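Local coordinates for 5-formaminoimidazole-4-carboxamide-1-(beta)-D-ribofuranosyl 5'-monophosphate synthetase (Methanocaldococcus jannaschii, PDB 2R7N), which catalyses the ATP- and formate-dependent formylation of AICAR to FAICAR, a folate-independent step of purine biosynthesis, at residues F207-F212 with L223-R228; P293-S298 with R314-T319. One frame throughout, in Å; residues are numbered along the deposited sequence.

Interaction 1: residues F207-F212 with L223-R228; sequences FCIHYF and LGMDKR. With FAI (5-(formylamino)-1-(5-O-phosphono-beta-D-ribofuranosyl)-1H-imidazole-4-carboxamide), chain E.
Cys-208, Ile-209 and His-210 pair with Asp-226, Met-225 and Gly-224 on two antiparallel strands whose short axes approach to 4.6 Å. Cys-208 and Asp-226 exchange two backbone hydrogen bonds. At the other end Leu-223 and Gly-224 both face His-210, a classic beta bulge. His-210 O takes Leu-223 N at 2.9 Å and Gly-224 N only weakly.

Cys-208, His-210 and Asp-226 share one face of the sheet. His-210 CG stands anti to the carbonyl carbon (chi1 -48°), and from there the ring swings across to the neighbouring strand. His-210 NE2 donates to Asp-226 OD1 at 2.5 Å. The oxygen lies near the ring plane and is met on its anti side. This bond probably holds the ring's rotation. Asp-226 OD2 uses its syn lone pair for Arg-228 NH1 at 3.2 Å, a salt bridge. The guanidinium has Cys-208 SG over one face and FAI N2 over the opposite face. Its stronger polar partner is Asp-316.

On the other face Met-225 is extended. Its SD meets Phe-207 CD1 obliquely at 4.0 Å, a Met-aromatic contact, and its CE touches Ile-209 CG1. The Phe-207 ring also meets Tyr-229 of a second subunit edge-to-face.

This is a buried beta hairpin in an ATP-grasp sheet, with the face of His-210 and Asp-226 turned to the FAICAR site.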
loop_
_atom_site.group_PDB
_atom_site.type_symbol
_atom_site.label_atom_id
_atom_site.label_comp_id
_atom_site.label_asym_id
_atom_site.label_seq_id
_atom_site.Cartn_x
_atom_site.Cartn_y
_atom_site.Cartn_z
ATOM N N PHE A 207 -19.015 25.319 -2.869
ATOM C CA PHE A 207 -18.416 24.085 -3.331
ATOM C C PHE A 207 -17.738 24.348 -4.675
ATOM O O PHE A 207 -18.414 24.523 -5.680
ATOM C CB PHE A 207 -19.487 23.023 -3.509
ATOM C CG PHE A 207 -20.161 22.612 -2.228
ATOM C CD1 PHE A 207 -19.634 21.591 -1.449
ATOM C CD2 PHE A 207 -21.339 23.223 -1.816
ATOM C CE1 PHE A 207 -20.260 21.190 -0.276
ATOM C CE2 PHE A 207 -21.968 22.829 -0.637
ATOM C CZ PHE A 207 -21.426 21.816 0.134
ATOM N N CYS A 208 -16.407 24.420 -4.684
ATOM C CA CYS A 208 -15.665 24.398 -5.934
ATOM C C CYS A 208 -15.453 22.928 -6.314
ATOM O O CYS A 208 -14.709 22.199 -5.662
ATOM C CB CYS A 208 -14.353 25.157 -5.806
ATOM S SG CYS A 208 -14.561 26.836 -5.114
ATOM N N ILE A 209 -16.153 22.503 -7.357
ATOM C CA ILE A 209 -16.286 21.094 -7.709
ATOM C C ILE A 209 -15.391 20.735 -8.863
ATOM O O ILE A 209 -15.562 21.238 -9.979
ATOM C CB ILE A 209 -17.712 20.780 -8.156
ATOM C CG1 ILE A 209 -18.702 21.141 -7.039
ATOM C CG2 ILE A 209 -17.813 19.329 -8.544
ATOM C CD1 ILE A 209 -20.143 21.156 -7.482
ATOM N N HIS A 210 -14.443 19.848 -8.604
ATOM C CA HIS A 210 -13.449 19.517 -9.614
ATOM C C HIS A 210 -13.837 18.261 -10.391
ATOM O O HIS A 210 -13.984 17.182 -9.822
ATOM C CB HIS A 210 -12.078 19.407 -8.964
ATOM C CG HIS A 210 -11.764 20.555 -8.055
ATOM N ND1 HIS A 210 -11.214 21.736 -8.509
ATOM C CD2 HIS A 210 -11.947 20.714 -6.723
ATOM C CE1 HIS A 210 -11.061 22.566 -7.494
ATOM N NE2 HIS A 210 -11.502 21.973 -6.399
ATOM N N TYR A 211 -14.048 18.427 -11.692
ATOM C CA TYR A 211 -14.404 17.309 -12.552
ATOM C C TYR A 211 -13.251 16.969 -13.475
ATOM O O TYR A 211 -12.331 17.758 -13.674
ATOM C CB TYR A 211 -15.607 17.618 -13.449
ATOM C CG TYR A 211 -16.864 18.101 -12.782
ATOM C CD1 TYR A 211 -17.942 17.254 -12.608
ATOM C CD2 TYR A 211 -16.995 19.431 -12.371
ATOM C CE1 TYR A 211 -19.116 17.707 -12.021
ATOM C CE2 TYR A 211 -18.168 19.894 -11.778
ATOM C CZ TYR A 211 -19.220 19.028 -11.607
ATOM O OH TYR A 211 -20.385 19.476 -11.031
ATOM N N PHE A 212 -13.331 15.784 -14.056
ATOM C CA PHE A 212 -12.413 15.390 -15.086
ATOM C C PHE A 212 -13.217 14.746 -16.191
ATOM O O PHE A 212 -13.841 13.696 -15.975
ATOM C CB PHE A 212 -11.412 14.374 -14.538
ATOM C CG PHE A 212 -10.311 14.053 -15.495
ATOM C CD1 PHE A 212 -9.132 14.767 -15.463
ATOM C CD2 PHE A 212 -10.476 13.075 -16.461
ATOM C CE1 PHE A 212 -8.127 14.501 -16.355
ATOM C CE2 PHE A 212 -9.461 12.802 -17.357
ATOM C CZ PHE A 212 -8.290 13.522 -17.307
ATOM N N LEU A 223 -13.732 14.370 -9.049
ATOM C CA LEU A 223 -12.453 14.157 -8.381
ATOM C C LEU A 223 -12.426 14.733 -6.978
ATOM O O LEU A 223 -11.974 14.082 -6.039
ATOM C CB LEU A 223 -11.294 14.701 -9.231
ATOM C CG LEU A 223 -10.693 13.701 -10.237
ATOM C CD1 LEU A 223 -10.035 12.559 -9.509
ATOM C CD2 LEU A 223 -11.722 13.144 -11.193
ATOM N N GLY A 224 -12.919 15.949 -6.818
ATOM C CA GLY A 224 -12.979 16.526 -5.483
ATOM C C GLY A 224 -13.677 17.868 -5.366
ATOM O O GLY A 224 -14.275 18.369 -6.324
ATOM N N MET A 225 -13.572 18.455 -4.178
ATOM C CA MET A 225 -14.275 19.681 -3.850
ATOM C C MET A 225 -13.516 20.424 -2.774
ATOM O O MET A 225 -13.028 19.822 -1.810
ATOM C CB MET A 225 -15.680 19.375 -3.315
ATOM C CG MET A 225 -16.589 18.636 -4.273
ATOM S SD MET A 225 -18.227 18.547 -3.552
ATOM C CE MET A 225 -19.080 17.637 -4.855
ATOM N N ASP A 226 -13.438 21.737 -2.934
ATOM C CA ASP A 226 -12.892 22.596 -1.909
ATOM C C ASP A 226 -13.774 23.834 -1.778
ATOM O O ASP A 226 -14.527 24.194 -2.686
ATOM C CB ASP A 226 -11.481 23.034 -2.293
ATOM C CG ASP A 226 -11.479 24.071 -3.421
ATOM O OD1 ASP A 226 -11.817 23.689 -4.562
ATOM O OD2 ASP A 226 -11.137 25.259 -3.169
ATOM N N LYS A 227 -13.663 24.504 -0.643
ATOM C CA LYS A 227 -14.204 25.833 -0.546
ATOM C C LYS A 227 -13.039 26.797 -0.432
ATOM O O LYS A 227 -12.034 26.496 0.215
ATOM C CB LYS A 227 -15.162 25.965 0.632
ATOM C CG LYS A 227 -14.513 25.880 1.971
ATOM C CD LYS A 227 -15.458 26.345 3.075
ATOM C CE LYS A 227 -14.658 26.584 4.332
ATOM N NZ LYS A 227 -15.407 27.291 5.365
ATOM N N ARG A 228 -13.177 27.935 -1.101
ATOM C CA ARG A 228 -12.175 28.982 -1.092
ATOM C C ARG A 228 -11.953 29.542 0.293
ATOM O O ARG A 228 -12.876 29.659 1.110
ATOM C CB ARG A 228 -12.601 30.143 -1.990
ATOM C CG ARG A 228 -13.008 29.723 -3.370
ATOM C CD ARG A 228 -11.860 29.033 -4.003
ATOM N NE ARG A 228 -11.880 29.138 -5.449
ATOM C CZ ARG A 228 -11.355 28.223 -6.252
ATOM N NH1 ARG A 228 -10.798 27.142 -5.723
ATOM N NH2 ARG A 228 -11.402 28.385 -7.572
HETATM O OP2 FAI E . -0.919 31.850 -7.731
HETATM P P FAI E . -1.297 32.653 -9.089
HETATM O OP1 FAI E . -0.019 32.476 -10.051
HETATM O OP3 FAI E . -1.565 34.094 -8.847
HETATM O O3 FAI E . -2.528 31.898 -9.754
HETATM C C4 FAI E . -2.987 32.364 -11.026
HETATM C C FAI E . -4.516 32.276 -11.109
HETATM O O FAI E . -4.838 31.117 -10.344
HETATM C C3 FAI E . -5.235 33.465 -10.438
HETATM O "O3'" FAI E . -6.024 34.126 -11.435
HETATM C C2 FAI E . -6.149 32.833 -9.384
HETATM O "O2'" FAI E . -7.507 33.253 -9.585
HETATM C C1 FAI E . -6.074 31.338 -9.672
HETATM N N FAI E . -5.851 30.589 -8.426
HETATM C C5 FAI E . -4.669 30.490 -7.808
HETATM N N1 FAI E . -4.800 29.729 -6.719
HETATM C C3A FAI E . -6.068 29.346 -6.650
HETATM C C6 FAI E . -6.588 28.467 -5.524
HETATM O O5 FAI E . -5.775 28.006 -4.720
HETATM N N2 FAI E . -7.912 28.260 -5.478
HETATM C C7A FAI E . -6.743 29.887 -7.727
HETATM N N3 FAI E . -8.034 29.723 -8.042
HETATM C C8 FAI E . -8.399 29.060 -9.165
HETATM O O6 FAI E . -7.655 28.548 -10.023
#

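Interaction 2: residues P293-S298 with R314-T319. With FAI (5-(formylamino)-1-(5-O-phosphono-beta-D-ribofuranosyl)-1H-imidazole-4-carboxamide), chain E.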
loop_
_atom_site.group_PDB
_atom_site.type_symbol
_atom_site.label_atom_id
_atom_site.label_comp_id
_atom_site.label_asym_id
_atom_site.label_seq_id
_atom_site.Cartn_x
_atom_site.Cartn_y
_atom_site.Cartn_z
ATOM N N PRO A 293 -9.383 18.150 -16.786
ATOM C CA PRO A 293 -9.844 18.805 -15.576
ATOM C C PRO A 293 -10.587 20.110 -15.854
ATOM O O PRO A 293 -10.162 20.930 -16.684
ATOM C CB PRO A 293 -8.543 19.072 -14.810
ATOM C CG PRO A 293 -7.530 19.269 -15.886
ATOM C CD PRO A 293 -7.943 18.357 -17.018
ATOM N N PHE A 294 -11.714 20.270 -15.173
ATOM C CA PHE A 294 -12.426 21.534 -15.136
ATOM C C PHE A 294 -13.148 21.696 -13.804
ATOM O O PHE A 294 -13.404 20.717 -13.094
ATOM C CB PHE A 294 -13.391 21.672 -16.320
ATOM C CG PHE A 294 -14.587 20.757 -16.271
ATOM C CD1 PHE A 294 -15.760 21.162 -15.651
ATOM C CD2 PHE A 294 -14.554 19.516 -16.892
ATOM C CE1 PHE A 294 -16.873 20.340 -15.619
ATOM C CE2 PHE A 294 -15.661 18.678 -16.866
ATOM C CZ PHE A 294 -16.827 19.092 -16.235
ATOM N N CYS A 295 -13.474 22.938 -13.466
ATOM C CA CYS A 295 -14.080 23.233 -12.174
ATOM C C CYS A 295 -15.332 24.081 -12.314
ATOM O O CYS A 295 -15.339 25.067 -13.055
ATOM C CB CYS A 295 -13.066 23.956 -11.291
ATOM S SG CYS A 295 -13.668 24.400 -9.671
ATOM N N LEU A 296 -16.397 23.677 -11.630
ATOM C CA LEU A 296 -17.552 24.550 -11.408
ATOM C C LEU A 296 -17.449 25.128 -10.002
ATOM O O LEU A 296 -17.563 24.398 -9.017
ATOM C CB LEU A 296 -18.875 23.791 -11.576
ATOM C CG LEU A 296 -19.121 23.243 -12.985
ATOM C CD1 LEU A 296 -20.483 22.585 -13.094
ATOM C CD2 LEU A 296 -18.966 24.334 -14.027
ATOM N N GLN A 297 -17.205 26.432 -9.913
ATOM C CA GLN A 297 -17.153 27.122 -8.626
ATOM C C GLN A 297 -18.547 27.610 -8.271
ATOM O O GLN A 297 -19.006 28.627 -8.768
ATOM C CB GLN A 297 -16.188 28.291 -8.705
ATOM C CG GLN A 297 -14.810 27.874 -9.143
ATOM C CD GLN A 297 -13.976 29.034 -9.604
ATOM O OE1 GLN A 297 -13.475 29.034 -10.730
ATOM N NE2 GLN A 297 -13.816 30.041 -8.739
ATOM N N SER A 298 -19.228 26.868 -7.413
ATOM C CA SER A 298 -20.637 27.096 -7.182
ATOM C C SER A 298 -20.968 27.526 -5.756
ATOM O O SER A 298 -20.102 27.565 -4.877
ATOM C CB SER A 298 -21.413 25.836 -7.531
ATOM O OG SER A 298 -21.061 24.782 -6.648
ATOM N N ARG A 314 -9.425 24.710 -17.296
ATOM C CA ARG A 314 -8.212 23.965 -17.008
ATOM C C ARG A 314 -8.308 23.417 -15.582
ATOM O O ARG A 314 -9.406 23.312 -15.031
ATOM C CB ARG A 314 -6.984 24.860 -17.195
ATOM C CG ARG A 314 -7.210 26.332 -16.872
ATOM C CD ARG A 314 -7.262 26.592 -15.375
ATOM N NE ARG A 314 -7.242 28.019 -15.060
ATOM C CZ ARG A 314 -7.253 28.518 -13.825
ATOM N NH1 ARG A 314 -7.234 29.833 -13.636
ATOM N NH2 ARG A 314 -7.280 27.708 -12.775
ATOM N N VAL A 315 -7.182 23.051 -14.981
ATOM C CA VAL A 315 -7.228 22.561 -13.610
ATOM C C VAL A 315 -7.328 23.750 -12.667
ATOM O O VAL A 315 -6.662 24.766 -12.865
ATOM C CB VAL A 315 -6.014 21.666 -13.244
ATOM C CG1 VAL A 315 -4.719 22.463 -13.251
ATOM C CG2 VAL A 315 -6.229 20.988 -11.886
ATOM N N ASP A 316 -8.170 23.616 -11.647
ATOM C CA ASP A 316 -8.391 24.693 -10.701
ATOM C C ASP A 316 -7.553 24.525 -9.428
ATOM O O ASP A 316 -7.284 23.403 -8.989
ATOM C CB ASP A 316 -9.880 24.794 -10.364
ATOM C CG ASP A 316 -10.175 25.919 -9.397
ATOM O OD1 ASP A 316 -10.587 27.005 -9.864
ATOM O OD2 ASP A 316 -9.963 25.724 -8.179
ATOM N N GLY A 317 -7.160 25.648 -8.834
ATOM C CA GLY A 317 -6.285 25.656 -7.659
ATOM C C GLY A 317 -6.791 24.847 -6.481
ATOM O O GLY A 317 -6.009 24.369 -5.671
ATOM N N GLY A 318 -8.103 24.695 -6.368
ATOM C CA GLY A 318 -8.659 23.976 -5.231
ATOM C C GLY A 318 -8.203 22.528 -5.153
ATOM O O GLY A 318 -8.262 21.913 -4.077
ATOM N N THR A 319 -7.767 21.973 -6.290
ATOM C CA THR A 319 -7.340 20.561 -6.356
ATOM C C THR A 319 -6.188 20.338 -5.407
ATOM O O THR A 319 -5.926 19.204 -4.990
ATOM C CB THR A 319 -6.907 20.135 -7.756
ATOM O OG1 THR A 319 -5.948 21.066 -8.248
ATOM C CG2 THR A 319 -8.095 20.100 -8.705
HETATM O OP2 FAI E . -0.919 31.850 -7.731
HETATM P P FAI E . -1.297 32.653 -9.089
HETATM O OP1 FAI E . -0.019 32.476 -10.051
HETATM O OP3 FAI E . -1.565 34.094 -8.847
HETATM O O3 FAI E . -2.528 31.898 -9.754
HETATM C C4 FAI E . -2.987 32.364 -11.026
HETATM C C FAI E . -4.516 32.276 -11.109
HETATM O O FAI E . -4.838 31.117 -10.344
HETATM C C3 FAI E . -5.235 33.465 -10.438
HETATM O "O3'" FAI E . -6.024 34.126 -11.435
HETATM C C2 FAI E . -6.149 32.833 -9.384
HETATM O "O2'" FAI E . -7.507 33.253 -9.585
HETATM C C1 FAI E . -6.074 31.338 -9.672
HETATM N N FAI E . -5.851 30.589 -8.426
HETATM C C5 FAI E . -4.669 30.490 -7.808
HETATM N N1 FAI E . -4.800 29.729 -6.719
HETATM C C3A FAI E . -6.068 29.346 -6.650
HETATM C C6 FAI E . -6.588 28.467 -5.524
HETATM O O5 FAI E . -5.775 28.006 -4.720
HETATM N N2 FAI E . -7.912 28.260 -5.478
HETATM C C7A FAI E . -6.743 29.887 -7.727
HETATM N N3 FAI E . -8.034 29.723 -8.042
HETATM C C8 FAI E . -8.399 29.060 -9.165
HETATM O O6 FAI E . -7.655 28.548 -10.023
#
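Cys-295 CB packs against Asp-316 CB at 3.4 Å, where the loop 314-319 lies against the strand 293-298. The Cys-295 SG is anti to its own backbone N (chi1 180°) and runs alongside the CB and CG of Asp-316. Further back, the Pro-293 ring meets Val-315 obliquely, CG to CB at 3.9 Å. Met-339 of helix 339-353 touches both residues.

Between the backbones there are no hydrogen bonds. Arg-314 O faces Phe-294 CA in a CA-H...O contact of 3.5 Å. Gln-297 OE1 stays 3.6 Å from Asp-316 OD1, with amide and carboxylate planes 54° apart, and the two do not bond.

Several polar bonds fold the loop on itself. Asp-316 OD2 accepts from Gly-318 N at 2.8 Å on its anti side, an Asx turn. Asp-316 O is gripped twice, by the N and the OG1 of Thr-319. Asp-316 OD1 instead bonds outside the loop, to Arg-228 and Ser-312 OG.

FAI is held by the same loop. Its formyl oxygen O6 receives Arg-314 NH2 at 2.9 Å, at the guanidinium edge, and Gly-317 N at 3.2 Å. Arg-314 NH2 also donates to Val-315 O. The Arg-314 side chain is poorly ordered, so both of its bonds are less certain. Asp-316 OD1 lies 3.1 Å from the formyl carbon C8.

With an alanine in place of Asp-316, the carboxylate goes, and Arg-228 would probably lose one of its two carboxylate partners, keeping Asp-226, and the loop the bond that closes its turn.

The loop lines the formyl end of the FAICAR pocket. Gln-297 beside it is a predicted magnesium ligand and bonds weakly to ADP.

Overall arrangement
Both interactions are buried and lie in or against one antiparallel sheet, where strands 205-214 and 292-300 are neighbours. Tyr-211 N and Phe-294 O, 2.8 Å apart, probably join them through the backbone. Interaction 1 is strand on strand, with the larger buried area and antiparallel backbone pairing broken by one bulge. Interaction 2 sets a loop against a strand and has no hydrogen bond across it; its polar bonds run within the loop, to FAI, or to residues outside its two segments. The two meet at the active site, where Arg-228 NH2 forms a salt bridge of 2.8 Å with Asp-316 OD1. Only interaction 1 also touches another subunit, through Phe-207 and Lys-227.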